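Local atomic coordinates of putative metal-dependent hydrolase (Bacillus subtilis, PDB entry 6KNS), a protein that binds two zinc ions in a metallo-beta-lactamase fold and is probably a hydrolase, possibly one that processes the 3' ends of tRNA. Residues S180-Y185 with L213-L218; V157-S162 with G194-L199. One frame throughout, in Å; residues are numbered along the deposited sequence.

Contact 1 (S180-Y185 with L213-L218). With ZN (zinc ion), chain G.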
loop_
_atom_site.group_PDB
_atom_site.type_symbol
_atom_site.label_atom_id
_atom_site.label_comp_id
_atom_site.label_asym_id
_atom_site.label_seq_id
_atom_site.Cartn_x
_atom_site.Cartn_y
_atom_site.Cartn_z
ATOM N N SER A 180 -6.860 -16.227 -13.592
ATOM C CA SER A 180 -7.987 -16.523 -12.758
ATOM C C SER A 180 -7.601 -16.428 -11.320
ATOM O O SER A 180 -6.581 -16.958 -10.899
ATOM C CB SER A 180 -8.502 -17.940 -12.985
ATOM O OG SER A 180 -9.653 -18.159 -12.190
ATOM N N GLU A 181 -8.452 -15.755 -10.569
ATOM C CA GLU A 181 -8.380 -15.781 -9.144
ATOM C C GLU A 181 -8.497 -17.258 -8.722
ATOM O O GLU A 181 -9.107 -18.083 -9.421
ATOM C CB GLU A 181 -9.464 -14.875 -8.542
ATOM C CG GLU A 181 -10.878 -15.424 -8.456
ATOM C CD GLU A 181 -11.354 -15.457 -7.002
ATOM O OE1 GLU A 181 -11.063 -16.458 -6.288
ATOM O OE2 GLU A 181 -11.979 -14.456 -6.573
ATOM N N CYS A 182 -7.857 -17.587 -7.615
ATOM C CA CYS A 182 -7.901 -18.921 -7.096
ATOM C C CYS A 182 -7.640 -18.877 -5.610
ATOM O O CYS A 182 -6.650 -19.387 -5.142
ATOM C CB CYS A 182 -6.840 -19.739 -7.828
ATOM S SG CYS A 182 -6.877 -21.490 -7.508
ATOM N N ASN A 183 -8.537 -18.267 -4.862
ATOM C CA ASN A 183 -8.304 -18.005 -3.453
ATOM C C ASN A 183 -8.519 -19.247 -2.572
ATOM O O ASN A 183 -8.152 -19.214 -1.417
ATOM C CB ASN A 183 -9.221 -16.864 -2.977
ATOM C CG ASN A 183 -8.560 -15.983 -1.902
ATOM O OD1 ASN A 183 -7.866 -16.472 -1.000
ATOM N ND2 ASN A 183 -8.741 -14.708 -2.017
ATOM N N PHE A 184 -9.129 -20.313 -3.118
ATOM C CA PHE A 184 -9.466 -21.531 -2.364
ATOM C C PHE A 184 -8.974 -22.820 -3.015
ATOM O O PHE A 184 -8.813 -22.862 -4.229
ATOM C CB PHE A 184 -10.989 -21.616 -2.161
ATOM C CG PHE A 184 -11.513 -20.624 -1.165
ATOM C CD1 PHE A 184 -11.714 -20.978 0.134
ATOM C CD2 PHE A 184 -11.790 -19.329 -1.539
ATOM C CE1 PHE A 184 -12.197 -20.035 1.073
ATOM C CE2 PHE A 184 -12.251 -18.384 -0.623
ATOM C CZ PHE A 184 -12.467 -18.736 0.672
ATOM N N TYR A 185 -8.740 -23.861 -2.195
ATOM C CA TYR A 185 -8.260 -25.171 -2.649
ATOM C C TYR A 185 -9.442 -26.019 -3.112
ATOM O O TYR A 185 -10.596 -25.683 -2.856
ATOM C CB TYR A 185 -7.464 -25.885 -1.529
ATOM C CG TYR A 185 -6.143 -25.172 -1.227
ATOM C CD1 TYR A 185 -6.068 -24.124 -0.306
ATOM C CD2 TYR A 185 -4.986 -25.486 -1.941
ATOM C CE1 TYR A 185 -4.852 -23.458 -0.057
ATOM C CE2 TYR A 185 -3.776 -24.833 -1.712
ATOM C CZ TYR A 185 -3.723 -23.801 -0.781
ATOM O OH TYR A 185 -2.536 -23.175 -0.549
ATOM N N LEU A 213 -3.212 -21.164 -18.253
ATOM C CA LEU A 213 -3.882 -20.698 -17.049
ATOM C C LEU A 213 -2.860 -20.227 -16.009
ATOM O O LEU A 213 -1.872 -20.922 -15.754
ATOM C CB LEU A 213 -4.785 -21.805 -16.477
ATOM C CG LEU A 213 -5.530 -21.555 -15.172
ATOM C CD1 LEU A 213 -6.430 -20.312 -15.310
ATOM C CD2 LEU A 213 -6.329 -22.791 -14.729
ATOM N N LEU A 214 -3.119 -19.051 -15.437
ATOM C CA LEU A 214 -2.320 -18.474 -14.349
ATOM C C LEU A 214 -3.192 -18.235 -13.134
ATOM O O LEU A 214 -4.145 -17.480 -13.194
ATOM C CB LEU A 214 -1.685 -17.138 -14.763
ATOM C CG LEU A 214 -0.753 -16.472 -13.739
ATOM C CD1 LEU A 214 0.530 -17.295 -13.541
ATOM C CD2 LEU A 214 -0.394 -15.057 -14.150
ATOM N N LEU A 215 -2.856 -18.895 -12.037
ATOM C CA LEU A 215 -3.625 -18.837 -10.832
ATOM C C LEU A 215 -3.099 -17.725 -9.943
ATOM O O LEU A 215 -1.907 -17.644 -9.684
ATOM C CB LEU A 215 -3.538 -20.195 -10.119
ATOM C CG LEU A 215 -3.991 -21.411 -10.951
ATOM C CD1 LEU A 215 -3.767 -22.729 -10.159
ATOM C CD2 LEU A 215 -5.459 -21.294 -11.398
ATOM N N THR A 216 -3.989 -16.887 -9.435
ATOM C CA THR A 216 -3.587 -15.734 -8.651
ATOM C C THR A 216 -4.598 -15.451 -7.501
ATOM O O THR A 216 -5.484 -16.273 -7.191
ATOM C CB THR A 216 -3.384 -14.536 -9.612
ATOM O OG1 THR A 216 -2.805 -13.437 -8.901
ATOM C CG2 THR A 216 -4.719 -14.090 -10.272
ATOM N N HIS A 217 -4.435 -14.314 -6.840
ATOM C CA HIS A 217 -5.266 -13.936 -5.692
ATOM C C HIS A 217 -5.168 -15.017 -4.632
ATOM O O HIS A 217 -6.166 -15.505 -4.118
ATOM C CB HIS A 217 -6.702 -13.717 -6.115
ATOM C CG HIS A 217 -7.430 -12.723 -5.282
ATOM N ND1 HIS A 217 -8.070 -13.063 -4.109
ATOM C CD2 HIS A 217 -7.581 -11.379 -5.432
ATOM C CE1 HIS A 217 -8.626 -11.978 -3.595
ATOM N NE2 HIS A 217 -8.340 -10.941 -4.375
ATOM N N LEU A 218 -3.926 -15.334 -4.295
ATOM C CA LEU A 218 -3.561 -16.558 -3.597
ATOM C C LEU A 218 -3.877 -16.499 -2.106
ATOM O O LEU A 218 -3.894 -15.418 -1.516
ATOM C CB LEU A 218 -2.065 -16.815 -3.778
ATOM C CG LEU A 218 -1.586 -16.951 -5.209
ATOM C CD1 LEU A 218 -0.003 -17.034 -5.243
ATOM C CD2 LEU A 218 -2.283 -18.150 -5.869
HETATM ZN ZN ZN G . -9.570 -9.246 -4.142
#
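Ser180 and Glu181 pair in parallel with Leu215 and Thr216, and the two chains keep company beyond the strand ends until Asn183 lies beside Leu218, with CA atoms 5.0 Å apart. The backbone bonds weave from one strand to the other: Ser180 N gives to Leu214 O, Thr216 N to Ser180 O, and Cys182 N to Thr216 O, the last at 2.7 Å but bent to 134° at the hydrogen. The small side chains of Ser180 and Cys182 fit closely against Leu213 and Leu215, which supply the apolar bulk here. Ser180 CB rests on Leu213 CD1, and its OG, anti to the backbone N (chi1 -177°), reaches forward to the carbonyl of the next residue, Glu181 O, so a buried hydroxyl is satisfied. Cys182 CB packs on Leu215 CB at 4.0 Å, with SG beside the CD2 branch of the leucine.

Past the strand, His217 turns its CB toward Glu181 CB, 3.9 Å away, and reaches the zinc ion of chain G through NE2 at 2.1 Å; Asp69, His70 and Asp161 complete that site. The Asn183 amide stands at the ring edge on the ND1 side, its plane turned 67° from the imidazole. Both carboxylate oxygens of Glu181 are engaged, OE2 by His195 ND1 and Ser162 N, OE1 by Met196 N; a carboxylate, with two acceptor oxygens, can collect these N-H groups from the neighbouring loops. Thr216 lays CG2 against Ser180 O, and its OG1 is hydrogen-bonded to Tyr28 OH.

The pair forms the two strands of a beta-alpha-beta unit, whose connecting helix 198-208 packs on Ser180, Leu213 and Leu215. Helix 225-231 meets Cys182 and Leu215 through Leu227, and strand 238-241 continues the sheet beyond Leu213 and Leu215.

Contact 2 (V157-S162 with G194-L199). With ZN (zinc ion), chain H; ZN (zinc ion), chain G.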
loop_
_atom_site.group_PDB
_atom_site.type_symbol
_atom_site.label_atom_id
_atom_site.label_comp_id
_atom_site.label_asym_id
_atom_site.label_seq_id
_atom_site.Cartn_x
_atom_site.Cartn_y
_atom_site.Cartn_z
ATOM N N VAL A 157 -7.377 -12.724 -20.536
ATOM C CA VAL A 157 -8.578 -12.573 -19.732
ATOM C C VAL A 157 -8.154 -12.596 -18.277
ATOM O O VAL A 157 -7.385 -13.470 -17.853
ATOM C CB VAL A 157 -9.620 -13.687 -20.025
ATOM C CG1 VAL A 157 -10.773 -13.644 -19.018
ATOM C CG2 VAL A 157 -10.163 -13.563 -21.453
ATOM N N TYR A 158 -8.648 -11.614 -17.534
ATOM C CA TYR A 158 -8.453 -11.465 -16.097
ATOM C C TYR A 158 -9.821 -11.587 -15.450
ATOM O O TYR A 158 -10.706 -10.807 -15.760
ATOM C CB TYR A 158 -7.887 -10.072 -15.816
ATOM C CG TYR A 158 -7.747 -9.677 -14.386
ATOM C CD1 TYR A 158 -7.155 -10.534 -13.457
ATOM C CD2 TYR A 158 -8.172 -8.410 -13.943
ATOM C CE1 TYR A 158 -6.980 -10.139 -12.105
ATOM C CE2 TYR A 158 -8.007 -8.003 -12.610
ATOM C CZ TYR A 158 -7.409 -8.866 -11.701
ATOM O OH TYR A 158 -7.241 -8.482 -10.395
ATOM N N THR A 159 -10.009 -12.572 -14.588
ATOM C CA THR A 159 -11.295 -12.784 -13.936
ATOM C C THR A 159 -11.603 -11.732 -12.869
ATOM O O THR A 159 -12.726 -11.676 -12.375
ATOM C CB THR A 159 -11.364 -14.155 -13.199
ATOM O OG1 THR A 159 -10.398 -14.166 -12.129
ATOM C CG2 THR A 159 -11.102 -15.321 -14.137
ATOM N N ALA A 160 -10.622 -10.923 -12.468
ATOM C CA ALA A 160 -10.757 -10.175 -11.241
ATOM C C ALA A 160 -11.217 -11.173 -10.161
ATOM O O ALA A 160 -10.793 -12.347 -10.167
ATOM C CB ALA A 160 -11.720 -8.995 -11.401
ATOM N N ASP A 161 -12.064 -10.724 -9.243
ATOM C CA ASP A 161 -12.562 -11.576 -8.176
ATOM C C ASP A 161 -13.942 -12.055 -8.496
ATOM O O ASP A 161 -14.806 -11.250 -8.836
ATOM C CB ASP A 161 -12.688 -10.792 -6.892
ATOM C CG ASP A 161 -11.348 -10.433 -6.281
ATOM O OD1 ASP A 161 -10.267 -10.528 -6.920
ATOM O OD2 ASP A 161 -11.422 -10.085 -5.115
ATOM N N SER A 162 -14.187 -13.345 -8.317
ATOM C CA SER A 162 -15.533 -13.890 -8.543
ATOM C C SER A 162 -15.667 -15.286 -7.963
ATOM O O SER A 162 -14.685 -16.027 -7.886
ATOM C CB SER A 162 -15.791 -13.969 -10.042
ATOM O OG SER A 162 -17.144 -14.275 -10.337
ATOM N N GLY A 194 -17.341 -15.052 -2.415
ATOM C CA GLY A 194 -17.204 -14.494 -3.760
ATOM C C GLY A 194 -15.880 -14.810 -4.448
ATOM O O GLY A 194 -15.326 -13.982 -5.193
ATOM N N HIS A 195 -15.384 -16.014 -4.192
ATOM C CA HIS A 195 -14.123 -16.488 -4.777
ATOM C C HIS A 195 -14.252 -17.869 -5.415
ATOM O O HIS A 195 -15.246 -18.570 -5.251
ATOM C CB HIS A 195 -13.010 -16.518 -3.727
ATOM C CG HIS A 195 -12.620 -15.173 -3.215
ATOM N ND1 HIS A 195 -12.194 -14.146 -4.039
ATOM C CD2 HIS A 195 -12.568 -14.689 -1.950
ATOM C CE1 HIS A 195 -11.896 -13.092 -3.299
ATOM N NE2 HIS A 195 -12.146 -13.384 -2.034
ATOM N N MET A 196 -13.222 -18.251 -6.151
ATOM C CA MET A 196 -13.168 -19.566 -6.797
ATOM C C MET A 196 -12.069 -20.462 -6.233
ATOM O O MET A 196 -11.141 -19.987 -5.586
ATOM C CB MET A 196 -12.947 -19.376 -8.300
ATOM C CG MET A 196 -14.260 -19.060 -9.046
ATOM S SD MET A 196 -14.067 -19.045 -10.834
ATOM C CE MET A 196 -13.086 -17.550 -11.052
ATOM N N ASN A 197 -12.192 -21.766 -6.493
ATOM C CA ASN A 197 -11.120 -22.697 -6.211
ATOM C C ASN A 197 -10.411 -23.179 -7.497
ATOM O O ASN A 197 -10.743 -22.798 -8.627
ATOM C CB ASN A 197 -11.604 -23.884 -5.341
ATOM C CG ASN A 197 -12.588 -24.828 -6.068
ATOM O OD1 ASN A 197 -12.666 -24.889 -7.306
ATOM N ND2 ASN A 197 -13.326 -25.582 -5.281
ATOM N N SER A 198 -9.417 -24.007 -7.278
ATOM C CA SER A 198 -8.595 -24.580 -8.325
ATOM C C SER A 198 -9.386 -25.327 -9.396
ATOM O O SER A 198 -9.098 -25.165 -10.581
ATOM C CB SER A 198 -7.531 -25.505 -7.670
ATOM O OG SER A 198 -8.153 -26.373 -6.706
ATOM N N LEU A 199 -10.394 -26.108 -9.003
ATOM C CA LEU A 199 -11.192 -26.858 -9.970
ATOM C C LEU A 199 -11.994 -25.922 -10.879
ATOM O O LEU A 199 -12.153 -26.169 -12.081
ATOM C CB LEU A 199 -12.121 -27.838 -9.261
ATOM C CG LEU A 199 -11.443 -28.835 -8.305
ATOM C CD1 LEU A 199 -12.489 -29.767 -7.631
ATOM C CD2 LEU A 199 -10.375 -29.672 -9.013
HETATM ZN ZN ZN H . -12.625 -8.455 -3.894
HETATM ZN ZN ZN G . -9.570 -9.246 -4.142
#
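The dinuclear zinc site of the metallo-beta-lactamase fold is bridged here by Asp161, beside which the loop leading into helix 198-208 passes. A single oxygen, OD2, binds both ions, at 2.4 Å to the zinc of chain H and 2.2 Å to that of chain G, a task suited to a short, negatively charged side chain. The His195 ring presents its edge to this oxygen: Asp161 OD2 lies in the plane of the ring, 3.5 Å from His195 CE1. Bridging by an aspartate between two sites completed mostly by histidines is characteristic of this superfamily: His65, His67 and His140 finish one site, Asp69, His70 and His217 the other. Gly194, whose positive phi favours glycine, directs its O to His140 ND1, a second-shell bond that probably orients this ligand.

Further along, Ser162 O receives a CA-H...O contact from His195, 3.2 Å from CA to O, and lies 3.3 Å from Met196 CG. The flexible methionine, bent at chi3 (-70°), curls its CE toward Thr159 CG2, 4.3 Å away. Thr159 OG1 bonds Ala160 O where the chain leads from strand 155-158 to Asp161.

How the contacts relate
The centres of contact 1 and contact 2 lie about 6 Å apart, on the same side of the chain's centre, and their segments alternate along the chain: 157-162, 180-185, 194-199, then 213-218. Strands 155-158, 177-181 and 212-216 are successive parallel neighbours in one mixed sheet, and helix 198-208 joins the last two. The loops after the outer two of these strands each deliver a ligand to the zinc ion of chain G, His217 from contact 1 and Asp161 from contact 2. Glu181, from the middle strand, ties the two contacts together by bonding to segment 194-199 and to Ser162, and the geometry of the metal site probably depends on how these three strand ends are aligned.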